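Local structure of FHA domain-containing protein FhaA (Mycobacterium tuberculosis, 3PO8) at residues N25-G30 with L47-D52; R16-R21 with D32-L37; G66-N71 with V84-H89; L57-N62 with V74-L79. The protein regulates cell growth and peptidoglycan synthesis by binding phosphorylated MviN, and also binds phosphorylated PknB, through its FHA domain, the part described here. All blocks are in the same frame, centred on the assembly; numbering follows the deposited sequence.

Contact 1 of 4, residues N25-G30 with L47-D52; sequences NIIGRG and LEIRWD
Leu47 and Ile27 form a hydrogen-bonded antiparallel pair, with Ile27 N 2.9 Å from Leu47 O and Leu47 N 3.2 Å from Ile27 O. Their side chains lie alongside each other, pointing the same way, and the methyls Ile27 CD1 and Leu47 CD1 press to 3.4 Å, tighter than ordinary van der Waals contact. At Leu47, CG sits between the backbone N and the carbonyl carbon (chi1 63°), turning CD1 over Ile27. Glu48 follows on the opposite face, where its CB is 3.5 Å from Ile26 CD1; its carboxylate reaches along its own strand to Arg50, two residues on, with OE2 2.7 Å from NH1 in a salt bridge, and Arg50 also pairs with Glu76. The two strands are central members of the mixed sheet of the FHA beta sandwich, and strand 23-28 runs out into the Gly28-Arg29 pair, matching the Gly-Arg of the FHA phosphopeptide-binding signature. Ile49 returns to the buried face, its CD1 4.0 Å from Ile27 CD1, with Leu8 of the facing sheet against both. Its carbonyl oxygen is gripped twice by Asn25, backbone N at 2.9 Å and ND2 at 3.0 Å from Ile49 O, from opposite faces of the carbonyl plane. The amide of Asn25 is fixed further by Tyr18 at OD1 and Arg21 O at ND2. Trp51 offers just its CB to that amide, while its indole heads toward Thr4 and Val6.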
loop_
_atom_site.group_PDB
_atom_site.type_symbol
_atom_site.label_atom_id
_atom_site.label_comp_id
_atom_site.label_asym_id
_atom_site.label_seq_id
_atom_site.Cartn_x
_atom_site.Cartn_y
_atom_site.Cartn_z
ATOM N N ASN A 25 6.346 3.923 -4.590
ATOM C CA ASN A 25 5.008 4.454 -4.340
ATOM C C ASN A 25 4.805 4.581 -2.851
ATOM O O ASN A 25 4.698 3.554 -2.173
ATOM C CB ASN A 25 3.933 3.500 -4.887
ATOM C CG ASN A 25 4.021 3.287 -6.383
ATOM O OD1 ASN A 25 3.281 3.906 -7.144
ATOM N ND2 ASN A 25 4.923 2.411 -6.814
ATOM N N ILE A 26 4.782 5.800 -2.333
ATOM C CA ILE A 26 4.696 6.018 -0.895
ATOM C C ILE A 26 3.257 6.186 -0.454
ATOM O O ILE A 26 2.497 6.944 -1.034
ATOM C CB ILE A 26 5.494 7.292 -0.483
ATOM C CG1 ILE A 26 6.966 7.153 -0.911
ATOM C CG2 ILE A 26 5.311 7.645 1.018
ATOM C CD1 ILE A 26 7.755 6.097 -0.198
ATOM N N ILE A 27 2.879 5.433 0.575
ATOM C CA ILE A 27 1.593 5.585 1.237
ATOM C C ILE A 27 1.837 6.243 2.577
ATOM O O ILE A 27 2.717 5.832 3.325
ATOM C CB ILE A 27 0.907 4.222 1.447
ATOM C CG1 ILE A 27 0.665 3.512 0.136
ATOM C CG2 ILE A 27 -0.393 4.387 2.190
ATOM C CD1 ILE A 27 0.177 2.124 0.361
ATOM N N GLY A 28 1.044 7.253 2.900
ATOM C CA GLY A 28 1.188 7.936 4.176
ATOM C C GLY A 28 0.178 9.015 4.314
ATOM O O GLY A 28 -0.671 9.186 3.457
ATOM N N ARG A 29 0.292 9.743 5.409
ATOM C CA ARG A 29 -0.620 10.826 5.711
ATOM C C ARG A 29 -0.131 12.150 5.121
ATOM O O ARG A 29 -0.932 13.107 4.995
ATOM C CB ARG A 29 -0.742 10.931 7.232
ATOM C CG ARG A 29 -1.624 12.046 7.740
ATOM C CD ARG A 29 -2.012 11.870 9.176
ATOM N NE ARG A 29 -0.923 11.317 9.941
ATOM C CZ ARG A 29 0.076 12.005 10.480
ATOM N NH1 ARG A 29 0.134 13.330 10.390
ATOM N NH2 ARG A 29 1.020 11.342 11.141
ATOM N N GLY A 30 1.142 12.213 4.745
ATOM C CA GLY A 30 1.769 13.474 4.315
ATOM C C GLY A 30 1.464 13.841 2.876
ATOM O O GLY A 30 1.110 12.987 2.095
ATOM N N LEU A 47 4.631 3.584 4.448
ATOM C CA LEU A 47 5.197 2.456 3.770
ATOM C C LEU A 47 5.449 2.835 2.340
ATOM O O LEU A 47 4.890 3.805 1.843
ATOM C CB LEU A 47 4.319 1.202 3.891
ATOM C CG LEU A 47 2.931 1.275 3.270
ATOM C CD1 LEU A 47 2.962 0.914 1.778
ATOM C CD2 LEU A 47 1.942 0.329 3.961
ATOM N N GLU A 48 6.324 2.068 1.690
ATOM C CA GLU A 48 6.555 2.188 0.275
ATOM C C GLU A 48 6.221 0.893 -0.398
ATOM O O GLU A 48 6.411 -0.164 0.169
ATOM C CB GLU A 48 8.006 2.586 0.004
ATOM C CG GLU A 48 9.038 1.525 0.058
ATOM C CD GLU A 48 10.372 1.929 -0.617
ATOM O OE1 GLU A 48 10.411 2.816 -1.528
ATOM O OE2 GLU A 48 11.378 1.318 -0.219
ATOM N N ILE A 49 5.706 0.977 -1.612
ATOM C CA ILE A 49 5.554 -0.191 -2.461
ATOM C C ILE A 49 6.386 0.074 -3.696
ATOM O O ILE A 49 6.171 1.065 -4.394
ATOM C CB ILE A 49 4.117 -0.512 -2.838
ATOM C CG1 ILE A 49 3.308 -0.816 -1.573
ATOM C CG2 ILE A 49 4.082 -1.725 -3.753
ATOM C CD1 ILE A 49 1.795 -0.894 -1.722
ATOM N N ARG A 50 7.345 -0.810 -3.939
ATOM C CA ARG A 50 8.242 -0.733 -5.078
ATOM C C ARG A 50 7.736 -1.645 -6.173
ATOM O O ARG A 50 7.543 -2.816 -5.926
ATOM C CB ARG A 50 9.639 -1.112 -4.633
ATOM C CG ARG A 50 10.144 -0.127 -3.567
ATOM C CD ARG A 50 11.627 -0.234 -3.262
ATOM N NE ARG A 50 12.030 -1.584 -2.926
ATOM C CZ ARG A 50 12.162 -2.072 -1.692
ATOM N NH1 ARG A 50 11.903 -1.338 -0.629
ATOM N NH2 ARG A 50 12.544 -3.327 -1.528
ATOM N N TRP A 51 7.523 -1.095 -7.364
ATOM C CA TRP A 51 6.913 -1.835 -8.460
ATOM C C TRP A 51 7.779 -1.768 -9.710
ATOM O O TRP A 51 8.180 -0.699 -10.122
ATOM C CB TRP A 51 5.550 -1.210 -8.747
ATOM C CG TRP A 51 4.786 -1.787 -9.894
ATOM C CD1 TRP A 51 4.354 -1.109 -10.992
ATOM C CD2 TRP A 51 4.314 -3.131 -10.042
ATOM N NE1 TRP A 51 3.661 -1.951 -11.820
ATOM C CE2 TRP A 51 3.604 -3.192 -11.248
ATOM C CE3 TRP A 51 4.429 -4.301 -9.272
ATOM C CZ2 TRP A 51 3.034 -4.371 -11.713
ATOM C CZ3 TRP A 51 3.832 -5.465 -9.720
ATOM C CH2 TRP A 51 3.148 -5.490 -10.938
ATOM N N ASP A 52 8.042 -2.910 -10.331
ATOM C CA ASP A 52 8.823 -2.925 -11.572
ATOM C C ASP A 52 8.020 -3.503 -12.723
ATOM O O ASP A 52 8.604 -3.971 -13.700
ATOM C CB ASP A 52 10.075 -3.765 -11.389
ATOM C CG ASP A 52 9.766 -5.255 -11.335
ATOM O OD1 ASP A 52 8.603 -5.605 -11.011
ATOM O OD2 ASP A 52 10.679 -6.069 -11.612
#

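Contact 2 of 4, residues R16-R21 with D32-L37; sequences RTYQLR and DAQFRL
The carbonyl oxygen of Arg36 is gripped end-on by both terminal nitrogens of Arg16, with NH2 2.9 Å and NH1 3.2 Å from Arg36 O. The oxygen lies close to the guanidinium plane, and the NH2 bond is the straighter of the two (155° at the hydrogen). A water bound firmly by Arg36 N makes a weak link to Arg16 NH1. One guanidinium face lies over Phe35 CE1. The Phe35 ring is itself covered on both sides: Tyr18 CB stands over the centre of one face, 3.6 Å from the ring centroid, and Leu37 CD2 over the other. With chi1 at 176°, the tyrosine ring points away from its own backbone nitrogen and slides past that of Phe35. The planes are near parallel, 16° apart, but the centroids are 5.5 Å from each other and the rings barely overlap. Phe35 CB instead lies over a face of the tyrosine ring, toward its rim. Farther along, Tyr18 OH, bonded to Asn25, passes 3.3 Å from Gln34 CB, and Gln34 OE1 turns to Ile26 N. Arg21 lays a guanidinium face over Gln34 CG, and a second water joins its NH1 to Gln34 NE2. Strands 17-19 and 35-36 are outermost strands of different sheets, so this interlocked aromatic pair, flanked by arginines, closes one side of the beta sandwich that defines the FHA fold.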
loop_
_atom_site.group_PDB
_atom_site.type_symbol
_atom_site.label_atom_id
_atom_site.label_comp_id
_atom_site.label_asym_id
_atom_site.label_seq_id
_atom_site.Cartn_x
_atom_site.Cartn_y
_atom_site.Cartn_z
ATOM N N ARG A 16 -11.913 4.418 -2.663
ATOM C CA ARG A 16 -10.800 5.141 -3.271
ATOM C C ARG A 16 -9.628 4.212 -3.612
ATOM O O ARG A 16 -9.210 3.397 -2.793
ATOM C CB ARG A 16 -10.312 6.261 -2.351
ATOM C CG ARG A 16 -9.372 7.211 -3.004
ATOM C CD ARG A 16 -9.335 8.563 -2.286
ATOM N NE ARG A 16 -8.915 8.446 -0.905
ATOM C CZ ARG A 16 -7.691 8.688 -0.448
ATOM N NH1 ARG A 16 -6.721 9.080 -1.268
ATOM N NH2 ARG A 16 -7.451 8.578 0.854
ATOM N N THR A 17 -9.086 4.405 -4.812
ATOM C CA THR A 17 -8.149 3.482 -5.428
ATOM C C THR A 17 -6.907 4.208 -5.925
ATOM O O THR A 17 -6.967 5.339 -6.370
ATOM C CB THR A 17 -8.846 2.761 -6.601
ATOM O OG1 THR A 17 -9.902 1.937 -6.073
ATOM C CG2 THR A 17 -7.902 1.895 -7.396
ATOM N N TYR A 18 -5.770 3.518 -5.832
ATOM C CA TYR A 18 -4.516 3.976 -6.369
ATOM C C TYR A 18 -3.879 2.861 -7.184
ATOM O O TYR A 18 -3.847 1.695 -6.737
ATOM C CB TYR A 18 -3.597 4.370 -5.221
ATOM C CG TYR A 18 -2.224 4.772 -5.678
ATOM C CD1 TYR A 18 -2.002 6.004 -6.262
ATOM C CD2 TYR A 18 -1.158 3.911 -5.549
ATOM C CE1 TYR A 18 -0.728 6.373 -6.686
ATOM C CE2 TYR A 18 0.122 4.261 -5.981
ATOM C CZ TYR A 18 0.328 5.491 -6.539
ATOM O OH TYR A 18 1.577 5.887 -6.984
ATOM N N GLN A 19 -3.408 3.206 -8.369
ATOM C CA GLN A 19 -2.721 2.269 -9.231
ATOM C C GLN A 19 -1.219 2.465 -9.109
ATOM O O GLN A 19 -0.730 3.565 -9.286
ATOM C CB GLN A 19 -3.170 2.439 -10.679
ATOM C CG GLN A 19 -2.636 1.358 -11.586
ATOM C CD GLN A 19 -3.402 1.224 -12.870
ATOM O OE1 GLN A 19 -2.874 1.504 -13.933
ATOM N NE2 GLN A 19 -4.653 0.797 -12.777
ATOM N N LEU A 20 -0.490 1.379 -8.854
ATOM C CA LEU A 20 0.953 1.498 -8.684
ATOM C C LEU A 20 1.594 2.002 -9.955
ATOM O O LEU A 20 1.229 1.580 -11.076
ATOM C CB LEU A 20 1.629 0.183 -8.309
ATOM C CG LEU A 20 1.211 -0.486 -7.015
ATOM C CD1 LEU A 20 2.109 -1.671 -6.731
ATOM C CD2 LEU A 20 1.262 0.489 -5.874
ATOM N N ARG A 21 2.567 2.878 -9.787
ATOM C CA ARG A 21 3.440 3.288 -10.873
ATOM C C ARG A 21 4.781 2.597 -10.727
ATOM O O ARG A 21 5.160 2.171 -9.635
ATOM C CB ARG A 21 3.656 4.801 -10.811
ATOM C CG ARG A 21 2.360 5.621 -10.839
ATOM C CD ARG A 21 2.603 7.125 -10.719
ATOM N NE ARG A 21 1.860 7.739 -9.612
ATOM C CZ ARG A 21 2.130 8.938 -9.088
ATOM N NH1 ARG A 21 3.131 9.685 -9.554
ATOM N NH2 ARG A 21 1.399 9.398 -8.084
ATOM N N ASP A 32 3.489 14.573 0.517
ATOM C CA ASP A 32 4.417 13.965 -0.447
ATOM C C ASP A 32 4.036 12.514 -0.821
ATOM O O ASP A 32 4.610 11.935 -1.760
ATOM C CB ASP A 32 5.911 14.110 -0.043
ATOM C CG ASP A 32 6.224 13.659 1.374
ATOM O OD1 ASP A 32 5.301 13.305 2.138
ATOM O OD2 ASP A 32 7.432 13.692 1.747
ATOM N N ALA A 33 3.055 11.941 -0.131
ATOM C CA ALA A 33 2.626 10.571 -0.416
ATOM C C ALA A 33 1.966 10.478 -1.758
ATOM O O ALA A 33 1.230 11.386 -2.153
ATOM C CB ALA A 33 1.656 10.047 0.697
ATOM N N GLN A 34 2.230 9.382 -2.460
ATOM C CA GLN A 34 1.527 9.068 -3.700
ATOM C C GLN A 34 0.094 8.651 -3.453
ATOM O O GLN A 34 -0.787 8.926 -4.262
ATOM C CB GLN A 34 2.258 7.976 -4.486
ATOM C CG GLN A 34 3.401 8.495 -5.377
ATOM C CD GLN A 34 4.637 8.888 -4.640
ATOM O OE1 GLN A 34 5.098 8.203 -3.722
ATOM N NE2 GLN A 34 5.211 10.012 -5.047
ATOM N N PHE A 35 -0.137 7.938 -2.347
ATOM C CA PHE A 35 -1.476 7.540 -1.909
ATOM C C PHE A 35 -1.579 8.039 -0.472
ATOM O O PHE A 35 -0.935 7.527 0.439
ATOM C CB PHE A 35 -1.657 6.021 -2.002
ATOM C CG PHE A 35 -3.077 5.540 -1.881
ATOM C CD1 PHE A 35 -4.163 6.310 -2.274
ATOM C CD2 PHE A 35 -3.321 4.256 -1.441
ATOM C CE1 PHE A 35 -5.467 5.805 -2.186
ATOM C CE2 PHE A 35 -4.607 3.746 -1.372
ATOM C CZ PHE A 35 -5.674 4.530 -1.740
ATOM N N ARG A 36 -2.360 9.096 -0.307
ATOM C CA ARG A 36 -2.410 9.862 0.928
ATOM C C ARG A 36 -3.654 9.484 1.725
ATOM O O ARG A 36 -4.765 9.528 1.191
ATOM C CB ARG A 36 -2.386 11.354 0.604
ATOM C CG ARG A 36 -2.260 12.246 1.814
ATOM C CD ARG A 36 -2.281 13.684 1.383
ATOM N NE ARG A 36 -2.024 14.592 2.487
ATOM C CZ ARG A 36 -1.957 15.905 2.360
ATOM N NH1 ARG A 36 -2.078 16.454 1.180
ATOM N NH2 ARG A 36 -1.729 16.655 3.424
ATOM N N LEU A 37 -3.471 9.100 2.989
ATOM C CA LEU A 37 -4.567 8.596 3.839
ATOM C C LEU A 37 -4.876 9.569 4.982
ATOM O O LEU A 37 -3.973 9.959 5.717
ATOM C CB LEU A 37 -4.228 7.225 4.434
ATOM C CG LEU A 37 -3.833 6.119 3.469
ATOM C CD1 LEU A 37 -3.749 4.756 4.143
ATOM C CD2 LEU A 37 -4.742 6.040 2.295
HETATM O O HOH W 1 -3.930 10.220 -2.359
HETATM O O HOH W 2 4.198 11.205 -7.616
#

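Contact 3 of 4, residues G66-N71 with V84-H89; sequences GTTVNN and VIRLGH
Thr68 and Arg86 form a hydrogen-bonded antiparallel pair, with Thr68 N 3.0 Å from Arg86 O and Arg86 N 2.9 Å from Thr68 O. The tight side of the contact faces the domain interior. There Thr67 CG2 meets Ile85 CG2 at 3.8 Å, the two side chains lying together and pointing the same way, and both touch Leu47 of the facing sheet; Val69 CG2 reaches Ile85 CG1 more loosely. Strands 68-69 and 84-87 belong to the larger antiparallel sheet of the FHA sandwich, and the pairing ends at Asn70-Asn71, whose positive phi angles come close to a type I' turn leading into strand 72-73. At this turn Asn70 OD1 extends the pairing by accepting from Val84 N at 2.9 Å, in place of a backbone carbonyl. The other face is looser and wetter. Arg86, extended from CG to NE, runs out past Asn71, crossing it obliquely; Asn71 OD1 lies over one face of the guanidinium and Val84 CG1 packs against the opposite face, while Glu91 pairs with NE. A single water there contacts Thr68 OG1, Asn71 N, Val84 O and Arg86 NH1, the last at 2.9 Å. At the opposite end another water joins Gly66 O to Gly88 N, 2.7 Å from each.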
loop_
_atom_site.group_PDB
_atom_site.type_symbol
_atom_site.label_atom_id
_atom_site.label_comp_id
_atom_site.label_asym_id
_atom_site.label_seq_id
_atom_site.Cartn_x
_atom_site.Cartn_y
_atom_site.Cartn_z
ATOM N N GLY A 66 3.447 0.762 12.775
ATOM C CA GLY A 66 3.680 -0.458 12.001
ATOM C C GLY A 66 2.689 -0.729 10.890
ATOM O O GLY A 66 1.714 -0.018 10.713
ATOM N N THR A 67 2.977 -1.797 10.167
ATOM C CA THR A 67 2.176 -2.228 9.037
ATOM C C THR A 67 1.962 -3.723 9.171
ATOM O O THR A 67 2.857 -4.444 9.572
ATOM C CB THR A 67 2.890 -1.914 7.694
ATOM O OG1 THR A 67 3.134 -0.511 7.605
ATOM C CG2 THR A 67 2.072 -2.357 6.503
ATOM N N THR A 68 0.776 -4.198 8.821
ATOM C CA THR A 68 0.551 -5.636 8.676
ATOM C C THR A 68 0.021 -5.968 7.301
ATOM O O THR A 68 -0.600 -5.150 6.635
ATOM C CB THR A 68 -0.419 -6.241 9.706
ATOM O OG1 THR A 68 -1.733 -5.726 9.506
ATOM C CG2 THR A 68 -0.001 -5.905 11.105
ATOM N N VAL A 69 0.328 -7.174 6.867
ATOM C CA VAL A 69 -0.273 -7.725 5.654
ATOM C C VAL A 69 -0.893 -9.058 6.033
ATOM O O VAL A 69 -0.229 -9.905 6.632
ATOM C CB VAL A 69 0.721 -7.891 4.484
ATOM C CG1 VAL A 69 -0.010 -8.418 3.212
ATOM C CG2 VAL A 69 1.426 -6.590 4.191
ATOM N N ASN A 70 -2.184 -9.198 5.722
ATOM C CA ASN A 70 -2.947 -10.390 6.093
ATOM C C ASN A 70 -2.791 -10.655 7.579
ATOM O O ASN A 70 -2.604 -11.803 8.006
ATOM C CB ASN A 70 -2.540 -11.585 5.243
ATOM C CG ASN A 70 -2.769 -11.338 3.760
ATOM O OD1 ASN A 70 -3.589 -10.498 3.369
ATOM N ND2 ASN A 70 -2.062 -12.077 2.929
ATOM N N ASN A 71 -2.838 -9.559 8.352
ATOM C CA ASN A 71 -2.711 -9.538 9.805
ATOM C C ASN A 71 -1.384 -10.055 10.350
ATOM O O ASN A 71 -1.311 -10.472 11.505
ATOM C CB ASN A 71 -3.888 -10.276 10.452
ATOM C CG ASN A 71 -5.232 -9.561 10.237
ATOM O OD1 ASN A 71 -5.325 -8.332 10.390
ATOM N ND2 ASN A 71 -6.248 -10.319 9.881
ATOM N N VAL A 84 -4.240 -7.965 2.044
ATOM C CA VAL A 84 -4.872 -6.853 2.728
ATOM C C VAL A 84 -3.852 -6.198 3.638
ATOM O O VAL A 84 -3.300 -6.826 4.568
ATOM C CB VAL A 84 -6.136 -7.277 3.493
ATOM C CG1 VAL A 84 -6.749 -6.083 4.189
ATOM C CG2 VAL A 84 -7.147 -7.881 2.508
ATOM N N ILE A 85 -3.549 -4.944 3.305
ATOM C CA ILE A 85 -2.589 -4.147 4.090
ATOM C C ILE A 85 -3.329 -3.368 5.161
ATOM O O ILE A 85 -4.316 -2.724 4.860
ATOM C CB ILE A 85 -1.824 -3.154 3.194
ATOM C CG1 ILE A 85 -1.153 -3.880 2.028
ATOM C CG2 ILE A 85 -0.818 -2.369 4.057
ATOM C CD1 ILE A 85 -0.843 -2.938 0.901
ATOM N N ARG A 86 -2.866 -3.411 6.402
ATOM C CA ARG A 86 -3.456 -2.602 7.458
ATOM C C ARG A 86 -2.444 -1.666 8.055
ATOM O O ARG A 86 -1.315 -2.045 8.337
ATOM C CB ARG A 86 -4.074 -3.467 8.532
ATOM C CG ARG A 86 -5.303 -4.158 8.028
ATOM C CD ARG A 86 -5.912 -5.100 9.051
ATOM N NE ARG A 86 -7.124 -5.709 8.503
ATOM C CZ ARG A 86 -7.183 -6.823 7.770
ATOM N NH1 ARG A 86 -6.096 -7.536 7.492
ATOM N NH2 ARG A 86 -8.371 -7.245 7.314
ATOM N N LEU A 87 -2.864 -0.426 8.186
ATOM C CA LEU A 87 -2.022 0.620 8.726
ATOM C C LEU A 87 -2.931 1.628 9.348
ATOM O O LEU A 87 -3.969 1.971 8.787
ATOM C CB LEU A 87 -1.171 1.260 7.624
ATOM C CG LEU A 87 -1.820 2.035 6.484
ATOM C CD1 LEU A 87 -0.736 2.778 5.693
ATOM C CD2 LEU A 87 -2.643 1.159 5.532
ATOM N N GLY A 88 -2.560 2.110 10.518
ATOM C CA GLY A 88 -3.462 2.932 11.291
ATOM C C GLY A 88 -4.801 2.253 11.468
ATOM O O GLY A 88 -4.877 1.110 11.914
ATOM N N HIS A 89 -5.857 2.973 11.106
ATOM C CA HIS A 89 -7.214 2.495 11.151
ATOM C C HIS A 89 -7.685 2.104 9.756
ATOM O O HIS A 89 -8.875 1.850 9.537
ATOM C CB HIS A 89 -8.120 3.610 11.711
ATOM C CG HIS A 89 -7.583 4.271 12.949
ATOM N ND1 HIS A 89 -7.905 3.844 14.219
ATOM C CD2 HIS A 89 -6.737 5.316 13.110
ATOM C CE1 HIS A 89 -7.288 4.603 15.108
ATOM N NE2 HIS A 89 -6.571 5.503 14.459
HETATM O O HOH W 3 -0.444 1.101 11.940
HETATM O O HOH W 4 -3.290 -6.832 7.408
#

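Contact 4 of 4, residues L57-N62 with V74-L79; sequences LLADLN and VQEWQL
The outer edge of the mixed sheet in the FHA sandwich is made where Leu58 pairs with Trp77, antiparallel and hydrogen-bonded: Leu58 N lies 2.8 Å from Trp77 O and Trp77 N 2.9 Å from Leu58 O. Leu58 points to the inner face, its CD2 meeting Val74 CG2 at 3.8 Å with the side chains at about a right angle, and its CB resting near Leu79 CD1. Trp77 swings its indole away from Leu58, to Val69 and to Asp83, which takes NE1. Strand 76-78 is the outermost strand of this sheet, next to 56-60, and the segment 61-75 that joins them crosses into the other sheet and back. On the outer face Ala59 CB touches the Glu76 carboxylate, which pairs with Arg50, and Leu57 CD2 lies 3.9 Å from Gln78 CB. Near the loop Asp60 N bonds to Gln75 O at 2.9 Å. Gln75, bent at chi2 (52°), folds back so that NE2 reaches a lone pair of Asp60 O at 2.8 Å in a bent bond (135° at the hydrogen), while Asp60 OD2 accepts from Ser63 and Thr67.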
loop_
_atom_site.group_PDB
_atom_site.type_symbol
_atom_site.label_atom_id
_atom_site.label_comp_id
_atom_site.label_asym_id
_atom_site.label_seq_id
_atom_site.Cartn_x
_atom_site.Cartn_y
_atom_site.Cartn_z
ATOM N N LEU A 57 6.956 -5.012 -4.081
ATOM C CA LEU A 57 7.593 -5.188 -2.780
ATOM C C LEU A 57 7.180 -4.069 -1.848
ATOM O O LEU A 57 7.446 -2.880 -2.100
ATOM C CB LEU A 57 9.102 -5.193 -2.914
ATOM C CG LEU A 57 9.672 -6.272 -3.797
ATOM C CD1 LEU A 57 11.166 -6.083 -3.824
ATOM C CD2 LEU A 57 9.323 -7.648 -3.278
ATOM N N LEU A 58 6.546 -4.433 -0.755
ATOM C CA LEU A 58 6.142 -3.493 0.274
ATOM C C LEU A 58 7.204 -3.373 1.359
ATOM O O LEU A 58 7.770 -4.357 1.790
ATOM C CB LEU A 58 4.802 -3.942 0.874
ATOM C CG LEU A 58 4.235 -3.103 2.019
ATOM C CD1 LEU A 58 2.696 -3.124 1.945
ATOM C CD2 LEU A 58 4.745 -3.571 3.381
ATOM N N ALA A 59 7.455 -2.176 1.851
ATOM C CA ALA A 59 8.379 -1.956 2.955
ATOM C C ALA A 59 7.804 -0.939 3.928
ATOM O O ALA A 59 7.450 0.175 3.528
ATOM C CB ALA A 59 9.719 -1.477 2.434
ATOM N N ASP A 60 7.708 -1.290 5.206
ATOM C CA ASP A 60 7.357 -0.349 6.235
ATOM C C ASP A 60 8.498 0.635 6.381
ATOM O O ASP A 60 9.649 0.230 6.405
ATOM C CB ASP A 60 7.130 -1.080 7.555
ATOM C CG ASP A 60 6.735 -0.130 8.663
ATOM O OD1 ASP A 60 7.640 0.348 9.379
ATOM O OD2 ASP A 60 5.529 0.174 8.792
ATOM N N LEU A 61 8.189 1.919 6.458
ATOM C CA LEU A 61 9.217 2.969 6.524
ATOM C C LEU A 61 9.431 3.424 7.948
ATOM O O LEU A 61 9.287 4.610 8.241
ATOM C CB LEU A 61 8.825 4.156 5.638
ATOM C CG LEU A 61 8.720 3.862 4.147
ATOM C CD1 LEU A 61 8.166 5.025 3.367
ATOM C CD2 LEU A 61 10.100 3.458 3.613
ATOM N N ASN A 62 9.749 2.472 8.829
ATOM C CA ASN A 62 9.968 2.760 10.243
ATOM C C ASN A 62 8.796 3.554 10.794
ATOM O O ASN A 62 8.971 4.565 11.497
ATOM C CB ASN A 62 11.281 3.524 10.415
ATOM C CG ASN A 62 11.710 3.620 11.859
ATOM O OD1 ASN A 62 11.328 2.790 12.693
ATOM N ND2 ASN A 62 12.519 4.625 12.164
ATOM N N VAL A 74 4.920 -6.825 9.320
ATOM C CA VAL A 74 5.902 -6.834 8.252
ATOM C C VAL A 74 6.946 -5.734 8.369
ATOM O O VAL A 74 6.703 -4.649 8.918
ATOM C CB VAL A 74 5.228 -6.774 6.862
ATOM C CG1 VAL A 74 4.240 -7.937 6.690
ATOM C CG2 VAL A 74 4.548 -5.457 6.633
ATOM N N GLN A 75 8.141 -6.073 7.890
ATOM C CA GLN A 75 9.115 -5.061 7.501
ATOM C C GLN A 75 8.966 -4.997 5.988
ATOM O O GLN A 75 8.228 -4.133 5.496
ATOM C CB GLN A 75 10.530 -5.417 7.958
ATOM C CG GLN A 75 11.553 -4.404 7.554
ATOM C CD GLN A 75 11.181 -2.992 7.954
ATOM O OE1 GLN A 75 10.909 -2.725 9.127
ATOM N NE2 GLN A 75 11.164 -2.079 6.980
ATOM N N GLU A 76 9.612 -5.895 5.240
ATOM C CA GLU A 76 9.330 -6.054 3.812
ATOM C C GLU A 76 8.474 -7.269 3.497
ATOM O O GLU A 76 8.486 -8.267 4.191
ATOM C CB GLU A 76 10.601 -6.060 2.970
ATOM C CG GLU A 76 11.417 -4.804 3.156
ATOM C CD GLU A 76 12.214 -4.345 1.932
ATOM O OE1 GLU A 76 12.182 -5.013 0.868
ATOM O OE2 GLU A 76 12.876 -3.283 2.052
ATOM N N TRP A 77 7.705 -7.180 2.432
ATOM C CA TRP A 77 6.730 -8.207 2.066
ATOM C C TRP A 77 6.520 -8.191 0.577
ATOM O O TRP A 77 6.397 -7.121 0.003
ATOM C CB TRP A 77 5.421 -7.919 2.783
ATOM C CG TRP A 77 4.308 -8.862 2.498
ATOM C CD1 TRP A 77 3.484 -8.848 1.424
ATOM C CD2 TRP A 77 3.904 -9.973 3.298
ATOM N NE1 TRP A 77 2.577 -9.872 1.503
ATOM C CE2 TRP A 77 2.820 -10.587 2.641
ATOM C CE3 TRP A 77 4.352 -10.510 4.506
ATOM C CZ2 TRP A 77 2.162 -11.688 3.173
ATOM C CZ3 TRP A 77 3.704 -11.609 5.015
ATOM C CH2 TRP A 77 2.626 -12.183 4.347
ATOM N N GLN A 78 6.501 -9.347 -0.070
ATOM C CA GLN A 78 6.181 -9.401 -1.482
ATOM C C GLN A 78 4.693 -9.600 -1.634
ATOM O O GLN A 78 4.169 -10.607 -1.171
ATOM C CB GLN A 78 6.947 -10.513 -2.167
ATOM C CG GLN A 78 6.673 -10.561 -3.658
ATOM C CD GLN A 78 7.567 -11.462 -4.408
ATOM O OE1 GLN A 78 8.778 -11.476 -4.171
ATOM N NE2 GLN A 78 7.006 -12.194 -5.368
ATOM N N LEU A 79 4.023 -8.633 -2.252
ATOM C CA LEU A 79 2.582 -8.627 -2.310
ATOM C C LEU A 79 2.091 -9.631 -3.336
ATOM O O LEU A 79 2.736 -9.869 -4.364
ATOM C CB LEU A 79 2.070 -7.223 -2.630
ATOM C CG LEU A 79 2.200 -6.176 -1.543
ATOM C CD1 LEU A 79 1.998 -4.822 -2.104
ATOM C CD2 LEU A 79 1.185 -6.403 -0.406
#

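Contacts 1 and 4 continue one sheet: Arg50 N is 2.8 Å from Leu57 O. Contact 2 joins contact 1 where Trp51 CB packs on Arg21 O at 3.5 Å. Contact 3 lies in the facing sheet, its centre about 14 Å from that of contact 1, yet Leu47 CD2 touches Thr67 CG2 at 3.7 Å across the core. Contacts 3 and 4 meet where Val74 N lies 3.2 Å from Thr67 O. Centres of contacts 2 and 4 are about 16 Å apart. As in other FHA domains, the loops carrying Arg29 and Ser43 probably form the phosphothreonine site, with His46 bracing Gly66 O; a phosphate ion, probably from the crystallisation liquor, makes a long, weak ion pair with Arg29.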